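PDB 3HIN: putative 3-hydroxybutyryl-CoA dehydratase from Rhodopseudomonas palustris, which probably acts as a lyase of the enoyl-CoA hydratase/isomerase (crotonase) family, interconverting enoyl-CoA and 3-hydroxyacyl-CoA thioesters by adding or removing water. Local coordinates for residues 59-64 and 108-113; 100-105 and 125-130; 129-134 and 187-192. All coordinates share one frame; numbering follows the deposited sequence.

Contact 1 (59-64 and 108-113)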
# COMPACT_ATOMS: atom_id res chain seq x y z
N ILE A 59 8.12 -17.83 -30.08
CA ILE A 59 6.94 -18.09 -29.27
C ILE A 59 6.13 -16.80 -29.23
O ILE A 59 6.68 -15.71 -28.95
CB ILE A 59 7.31 -18.51 -27.81
CG1 ILE A 59 8.03 -19.88 -27.77
CG2 ILE A 59 6.09 -18.42 -26.81
CD1 ILE A 59 7.35 -21.02 -28.50
N ARG A 60 4.83 -16.94 -29.51
CA ARG A 60 3.92 -15.79 -29.47
C ARG A 60 2.73 -15.93 -28.53
O ARG A 60 1.93 -15.02 -28.44
CB ARG A 60 3.49 -15.33 -30.89
CG ARG A 60 4.70 -14.90 -31.76
CD ARG A 60 4.29 -14.22 -33.09
NE ARG A 60 3.62 -15.17 -33.96
CZ ARG A 60 4.21 -16.13 -34.69
NH1 ARG A 60 5.55 -16.29 -34.68
NH2 ARG A 60 3.44 -16.95 -35.41
N ALA A 61 2.66 -17.04 -27.79
CA ALA A 61 1.72 -17.27 -26.72
C ALA A 61 2.18 -18.43 -25.85
O ALA A 61 2.98 -19.28 -26.28
CB ALA A 61 0.31 -17.55 -27.28
N VAL A 62 1.65 -18.42 -24.62
CA VAL A 62 1.91 -19.42 -23.61
C VAL A 62 0.57 -19.93 -23.11
O VAL A 62 -0.25 -19.12 -22.69
CB VAL A 62 2.66 -18.87 -22.36
CG1 VAL A 62 2.96 -20.03 -21.44
CG2 VAL A 62 3.93 -18.23 -22.72
N VAL A 63 0.36 -21.24 -23.16
CA VAL A 63 -0.78 -21.89 -22.49
C VAL A 63 -0.26 -22.67 -21.29
O VAL A 63 0.61 -23.54 -21.45
CB VAL A 63 -1.51 -22.86 -23.43
CG1 VAL A 63 -2.50 -23.74 -22.66
CG2 VAL A 63 -2.26 -22.03 -24.51
N ILE A 64 -0.75 -22.34 -20.09
CA ILE A 64 -0.46 -23.13 -18.92
C ILE A 64 -1.65 -24.01 -18.57
O ILE A 64 -2.79 -23.56 -18.53
CB ILE A 64 -0.20 -22.27 -17.74
CG1 ILE A 64 0.95 -21.34 -18.01
CG2 ILE A 64 0.09 -23.18 -16.46
CD1 ILE A 64 1.09 -20.32 -16.89
N PRO A 108 1.04 -13.08 -24.56
CA PRO A 108 -0.04 -13.37 -23.61
C PRO A 108 0.00 -14.80 -23.07
O PRO A 108 0.35 -15.74 -23.80
CB PRO A 108 -1.31 -13.20 -24.41
CG PRO A 108 -0.90 -12.75 -25.81
CD PRO A 108 0.57 -12.59 -25.88
N VAL A 109 -0.41 -14.94 -21.82
CA VAL A 109 -0.50 -16.23 -21.14
C VAL A 109 -1.96 -16.61 -20.93
O VAL A 109 -2.76 -15.81 -20.38
CB VAL A 109 0.20 -16.17 -19.81
CG1 VAL A 109 0.14 -17.53 -19.10
CG2 VAL A 109 1.64 -15.71 -20.02
N ILE A 110 -2.30 -17.83 -21.35
CA ILE A 110 -3.64 -18.33 -21.22
C ILE A 110 -3.59 -19.52 -20.27
O ILE A 110 -2.80 -20.42 -20.48
CB ILE A 110 -4.23 -18.76 -22.65
CG1 ILE A 110 -4.17 -17.57 -23.63
CG2 ILE A 110 -5.68 -19.29 -22.55
CD1 ILE A 110 -3.33 -17.84 -24.82
N ALA A 111 -4.46 -19.55 -19.28
CA ALA A 111 -4.53 -20.70 -18.36
C ALA A 111 -5.77 -21.55 -18.68
O ALA A 111 -6.89 -21.02 -18.76
CB ALA A 111 -4.58 -20.20 -16.91
N ALA A 112 -5.58 -22.85 -18.89
CA ALA A 112 -6.65 -23.76 -19.17
C ALA A 112 -7.05 -24.35 -17.84
O ALA A 112 -6.23 -25.03 -17.21
CB ALA A 112 -6.17 -24.85 -20.20
N LEU A 113 -8.26 -24.04 -17.35
CA LEU A 113 -8.66 -24.47 -16.00
C LEU A 113 -9.61 -25.69 -15.99
O LEU A 113 -10.53 -25.78 -16.77
CB LEU A 113 -9.25 -23.30 -15.23
CG LEU A 113 -8.44 -21.99 -15.31
CD1 LEU A 113 -9.21 -20.94 -14.51
CD2 LEU A 113 -7.05 -22.16 -14.73

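Contact 2 (100-105 and 125-130)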
# COMPACT_ATOMS: atom_id res chain seq x y z
N ASP A 100 5.36 -12.70 -11.51
CA ASP A 100 5.63 -11.51 -12.31
C ASP A 100 5.98 -11.95 -13.74
O ASP A 100 5.68 -11.25 -14.69
CB ASP A 100 6.82 -10.70 -11.76
CG ASP A 100 6.44 -9.74 -10.64
OD1 ASP A 100 7.37 -9.41 -9.91
OD2 ASP A 100 5.25 -9.33 -10.44
N LYS A 101 6.65 -13.10 -13.90
CA LYS A 101 7.01 -13.53 -15.27
C LYS A 101 5.76 -13.98 -16.05
O LYS A 101 5.81 -14.08 -17.24
CB LYS A 101 7.97 -14.72 -15.21
CG LYS A 101 9.21 -14.44 -14.38
CD LYS A 101 10.05 -13.39 -15.02
CE LYS A 101 11.55 -13.76 -14.84
NZ LYS A 101 12.37 -12.92 -15.81
N ILE A 102 4.67 -14.27 -15.37
CA ILE A 102 3.41 -14.51 -16.05
C ILE A 102 2.73 -13.17 -16.39
O ILE A 102 2.46 -12.86 -17.55
CB ILE A 102 2.47 -15.28 -15.15
CG1 ILE A 102 3.18 -16.56 -14.63
CG2 ILE A 102 1.18 -15.64 -15.91
CD1 ILE A 102 2.18 -17.62 -14.01
N GLN A 103 2.43 -12.40 -15.36
CA GLN A 103 1.77 -11.10 -15.54
C GLN A 103 2.46 -10.24 -16.59
O GLN A 103 1.79 -9.67 -17.46
CB GLN A 103 1.78 -10.28 -14.20
CG GLN A 103 0.94 -8.93 -14.34
CD GLN A 103 0.68 -8.26 -12.97
OE1 GLN A 103 0.99 -8.82 -11.93
NE2 GLN A 103 0.08 -7.05 -12.98
N TYR A 104 3.79 -10.12 -16.49
CA TYR A 104 4.54 -9.20 -17.30
C TYR A 104 5.24 -9.96 -18.41
O TYR A 104 6.21 -9.48 -18.98
CB TYR A 104 5.53 -8.32 -16.46
CG TYR A 104 4.79 -7.49 -15.45
CD1 TYR A 104 4.84 -7.79 -14.07
CD2 TYR A 104 3.92 -6.47 -15.88
CE1 TYR A 104 4.09 -7.05 -13.14
CE2 TYR A 104 3.17 -5.71 -14.98
CZ TYR A 104 3.31 -5.99 -13.58
OH TYR A 104 2.56 -5.24 -12.66
N CYS A 105 4.71 -11.14 -18.74
CA CYS A 105 5.28 -11.90 -19.87
C CYS A 105 5.20 -11.07 -21.17
O CYS A 105 4.24 -10.34 -21.40
CB CYS A 105 4.49 -13.22 -20.02
SG CYS A 105 5.13 -14.43 -21.27
N ALA A 125 -3.50 -18.94 -11.62
CA ALA A 125 -4.48 -18.63 -12.61
C ALA A 125 -4.70 -17.16 -12.72
O ALA A 125 -4.91 -16.65 -13.83
CB ALA A 125 -5.82 -19.32 -12.31
N CYS A 126 -4.69 -16.46 -11.59
CA CYS A 126 -4.91 -14.99 -11.62
C CYS A 126 -3.84 -14.21 -12.35
O CYS A 126 -4.12 -13.11 -12.87
CB CYS A 126 -5.11 -14.42 -10.21
SG CYS A 126 -6.78 -14.92 -9.66
N ALA A 127 -2.61 -14.73 -12.33
CA ALA A 127 -1.50 -14.05 -12.94
C ALA A 127 -1.63 -14.08 -14.44
O ALA A 127 -1.12 -13.18 -15.11
CB ALA A 127 -0.15 -14.62 -12.46
N ALA A 128 -2.32 -15.12 -14.96
CA ALA A 128 -2.51 -15.30 -16.40
C ALA A 128 -3.37 -14.15 -16.92
O ALA A 128 -4.10 -13.53 -16.15
CB ALA A 128 -3.19 -16.57 -16.68
N HIS A 129 -3.27 -13.88 -18.22
CA HIS A 129 -4.06 -12.82 -18.83
C HIS A 129 -5.44 -13.21 -19.20
O HIS A 129 -6.34 -12.40 -19.12
CB HIS A 129 -3.34 -12.30 -20.09
CG HIS A 129 -1.96 -11.91 -19.79
ND1 HIS A 129 -0.87 -12.55 -20.32
CD2 HIS A 129 -1.47 -11.01 -18.90
CE1 HIS A 129 0.24 -12.03 -19.81
NE2 HIS A 129 -0.11 -11.10 -18.94
N ILE A 130 -5.60 -14.45 -19.67
CA ILE A 130 -6.92 -15.04 -20.03
C ILE A 130 -7.02 -16.41 -19.36
O ILE A 130 -6.07 -17.16 -19.30
CB ILE A 130 -6.99 -15.21 -21.52
CG1 ILE A 130 -6.89 -13.84 -22.23
CG2 ILE A 130 -8.24 -16.05 -22.03
CD1 ILE A 130 -6.69 -14.00 -23.74

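Contact 3 (129-134 and 187-192)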
# COMPACT_ATOMS: atom_id res chain seq x y z
N HIS A 129 -3.27 -13.88 -18.22
CA HIS A 129 -4.06 -12.82 -18.83
C HIS A 129 -5.44 -13.21 -19.20
O HIS A 129 -6.34 -12.40 -19.12
CB HIS A 129 -3.34 -12.30 -20.09
CG HIS A 129 -1.96 -11.91 -19.79
ND1 HIS A 129 -0.87 -12.55 -20.32
CD2 HIS A 129 -1.47 -11.01 -18.90
CE1 HIS A 129 0.24 -12.03 -19.81
NE2 HIS A 129 -0.11 -11.10 -18.94
N ILE A 130 -5.60 -14.45 -19.67
CA ILE A 130 -6.92 -15.04 -20.03
C ILE A 130 -7.02 -16.41 -19.36
O ILE A 130 -6.07 -17.16 -19.30
CB ILE A 130 -6.99 -15.21 -21.52
CG1 ILE A 130 -6.89 -13.84 -22.23
CG2 ILE A 130 -8.24 -16.05 -22.03
CD1 ILE A 130 -6.69 -14.00 -23.74
N ARG A 131 -8.21 -16.75 -18.89
CA ARG A 131 -8.43 -18.06 -18.29
C ARG A 131 -9.58 -18.62 -19.10
O ARG A 131 -10.53 -17.87 -19.47
CB ARG A 131 -8.80 -17.90 -16.78
CG ARG A 131 -7.66 -17.57 -15.81
CD ARG A 131 -8.13 -16.80 -14.54
NE ARG A 131 -8.64 -15.49 -14.96
CZ ARG A 131 -7.87 -14.49 -15.39
NH1 ARG A 131 -8.43 -13.34 -15.87
NH2 ARG A 131 -6.53 -14.58 -15.34
N VAL A 132 -9.50 -19.93 -19.40
CA VAL A 132 -10.57 -20.69 -20.01
C VAL A 132 -10.88 -21.80 -19.01
O VAL A 132 -9.95 -22.53 -18.58
CB VAL A 132 -10.18 -21.32 -21.36
CG1 VAL A 132 -11.40 -21.89 -21.99
CG2 VAL A 132 -9.57 -20.31 -22.28
N ALA A 133 -12.15 -21.89 -18.63
CA ALA A 133 -12.59 -22.85 -17.64
C ALA A 133 -13.51 -23.90 -18.28
O ALA A 133 -14.52 -23.54 -18.90
CB ALA A 133 -13.27 -22.17 -16.45
N GLU A 134 -13.08 -25.18 -18.18
CA GLU A 134 -13.95 -26.38 -18.36
C GLU A 134 -15.03 -26.51 -17.28
O GLU A 134 -14.86 -25.96 -16.19
CB GLU A 134 -13.08 -27.65 -18.19
CG GLU A 134 -12.70 -28.24 -19.43
CD GLU A 134 -11.70 -29.37 -19.28
OE1 GLU A 134 -11.91 -30.38 -18.56
OE2 GLU A 134 -10.71 -29.22 -20.00
N PHE A 187 -14.06 -15.02 -12.74
CA PHE A 187 -12.93 -15.88 -12.59
C PHE A 187 -12.29 -16.21 -13.93
O PHE A 187 -11.07 -16.39 -14.00
CB PHE A 187 -13.28 -17.17 -11.86
CG PHE A 187 -13.61 -16.96 -10.39
CD1 PHE A 187 -12.66 -17.22 -9.42
CD2 PHE A 187 -14.85 -16.50 -9.99
CE1 PHE A 187 -12.94 -17.07 -8.06
CE2 PHE A 187 -15.16 -16.36 -8.66
CZ PHE A 187 -14.18 -16.61 -7.68
N SER A 188 -13.12 -16.34 -14.97
CA SER A 188 -12.60 -16.66 -16.28
C SER A 188 -13.30 -15.86 -17.34
O SER A 188 -14.50 -15.54 -17.23
CB SER A 188 -12.74 -18.16 -16.59
OG SER A 188 -14.12 -18.58 -16.79
N GLN A 189 -12.64 -15.58 -18.43
CA GLN A 189 -13.32 -14.91 -19.50
C GLN A 189 -14.03 -15.91 -20.35
O GLN A 189 -14.93 -15.58 -21.05
CB GLN A 189 -12.35 -14.14 -20.35
CG GLN A 189 -11.65 -13.10 -19.63
CD GLN A 189 -10.28 -13.49 -19.32
OE1 GLN A 189 -10.01 -14.60 -18.97
NE2 GLN A 189 -9.38 -12.56 -19.45
N TYR A 190 -13.63 -17.16 -20.28
CA TYR A 190 -14.33 -18.16 -21.08
C TYR A 190 -14.84 -19.35 -20.25
O TYR A 190 -14.16 -19.80 -19.37
CB TYR A 190 -13.41 -18.73 -22.17
CG TYR A 190 -12.95 -17.71 -23.20
CD1 TYR A 190 -13.68 -17.55 -24.41
CD2 TYR A 190 -11.82 -16.92 -23.00
CE1 TYR A 190 -13.27 -16.62 -25.37
CE2 TYR A 190 -11.41 -15.98 -23.99
CZ TYR A 190 -12.15 -15.83 -25.12
OH TYR A 190 -11.79 -14.88 -26.07
N LEU A 191 -15.97 -19.93 -20.64
CA LEU A 191 -16.33 -21.23 -20.15
C LEU A 191 -16.49 -22.18 -21.33
O LEU A 191 -17.17 -21.86 -22.30
CB LEU A 191 -17.64 -21.15 -19.35
CG LEU A 191 -18.35 -22.44 -18.89
CD1 LEU A 191 -17.61 -23.14 -17.73
CD2 LEU A 191 -19.71 -21.98 -18.42
N ILE A 192 -15.86 -23.34 -21.24
CA ILE A 192 -16.10 -24.42 -22.18
C ILE A 192 -16.93 -25.48 -21.47
O ILE A 192 -16.44 -26.18 -20.59
CB ILE A 192 -14.79 -24.99 -22.72
CG1 ILE A 192 -14.35 -24.17 -23.92
CG2 ILE A 192 -14.93 -26.49 -23.14
CD1 ILE A 192 -14.87 -24.66 -25.26

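Contact 1 (59-64 and 108-113)
Val62 and Ile64 bond through their backbones to Pro108, Ile110 and Ala112, which sets 61-64 and 109-113 side by side as parallel strands. Four hydrogen bonds alternate between them: Val62 N gives to Pro108 O (3.1 Å), Ile110 N to Val62 O (2.8 Å), Ile64 N to Ile110 O, and Ala112 N to Ile64 O (2.9 Å). Weaker CA-H...O contacts fill in between, the shortest from Val63 CA to Ile110 O at 3.2 Å.

Apolar contacts occupy both faces of the sheet. On the face of Val62, Ile64, Val109 and Ala111, the tip of Ile64 crosses Val109, with CD1 at 3.7 Å from Val109 CG1; Val109 CG1 stands opposite its own backbone N (chi1 -179°) and is thereby carried forward to the isoleucine. Val109 CG2 meets Val62 CB at 4.1 Å. On the other face Val63 CG2 lies 4.2 Å from Ile110 CB, and helix 197-208 packs there through Ala201, which touches both residues.

The side chains that touch are all aliphatic, so polarity across this buried pairing lies in the peptide groups, matched here by four bonds; Val63 turns to Leu27 and Ile29 of the next strand and Val109 N to His129 ND1.

Contact 2 (100-105 and 125-130)
The imidazole of His129 meets the end of helix 85-103 with its edge. Gln103 O lies practically in the ring plane, 2.8 Å from His129 NE2, and the N-H points almost straight at it (174°). Seen from the acceptor the approach is less regular, since the nitrogen sits well above the plane of the Gln103 carbonyl. Cys105 CB is also near the ring plane, 4.4 Å from His129 CE1, while Ile102 O approaches that same carbon obliquely at 3.3 Å. Because NE2 donates to Gln103 O, ND1 is left as the acceptor for the backbone N of Val109. These two bonds, one on each ring nitrogen, fix its rotation and are consistent with a neutral ring protonated on NE2. With CG opposite the carbonyl carbon (chi1 -53°), the ring is carried across to the helix end, although its CB does not point there.

Beside the histidine the contact is mostly apolar. Ala127 CB points at the helix and rests 3.8 Å from Ile102 CB. The CG2 branch of Ile102 lies over the following peptide, 3.5 Å from Ala127 O, and Gln103 CA comes within 3.6 Å of that same oxygen in a CA-H...O contact. The Gln103 side chain turns elsewhere, its OE1 accepting from Arg157 of helix 154-162. Ile102 also touches Val109, so the isoleucine fits between Ala127 and the sheet.

The arrangement joins the ends of two helices, 85-103 and 120-127, just where the chain leaves each helix for the next strand of the parallel sheet, 109-113 and 130-134. Such successive helix-to-strand connections belong to the beta-alpha-beta architecture of the crotonase fold, with His129 bridging the end of helix 85-103, at Gln103 O, to the start of strand 109-113, at Val109 N.

Contact 3 (129-134 and 187-192)
Arg131 and Gln189 meet where parallel strands 130-134 and 190-192 pair at one side of the main sheet of the crotonase fold. The Gln189 amide mimics a neighbouring strand: its OE1 accepts from Arg131 N (2.8 Å), and NE2 gives to an in-plane lone pair of His129 O (3.1 Å). A bend at chi2 (104°) turns the amide back to reach both groups. Arg131 O takes Tyr190 N at 3.3 Å and a weak bond from Gln189 N. Further along, Ile192 N gives to Ala133 O at 2.7 Å.

The Arg131 guanidinium lies nearly parallel to the Gln189 amide. NE makes a weak, bent bond to Phe187 O (2.8 Å), while NH2 is held by Ala125 O in the last turn of helix 120-127 and Ala128 O just beyond it. A leucine in its place would probably deprive Ala125 O, Ala128 O and Phe187 O of the guanidinium and untie the helix end from the loop at Phe187.

Among the apolar contacts, Ile130 CG2 meets the Tyr190 ring edge at CE2 (3.7 Å), and Val132 CG1 touches Tyr190 CB. Tyr190 O is gripped twice, from opposite faces of its carbonyl plane: Ala133 N at 3.0 Å and Ser188 OG at 2.9 Å.

Overall arrangement
Contacts 1 and 3 lie in one sheet, their centres about 12 Å apart, and are joined because strands 109-113 and 130-134 are neighbours: Leu113 N lies 2.6 Å from Val132 O, a probable hydrogen bond. Contact 2, centred about 9 Å from contact 1, ties helix ends to that sheet, and His129 ND1 reaches Val109 N at 2.8 Å. Contacts 2 and 3 share His129 and Ile130, with centres about 14 Å apart, and Arg131 NH2 reaches back to Ala125 O at 3.0 Å. Together the three contacts run from the sheet interior to its strand 190-192 and on to the adjoining helix ends, forming part of the structural framework of the crotonase fold.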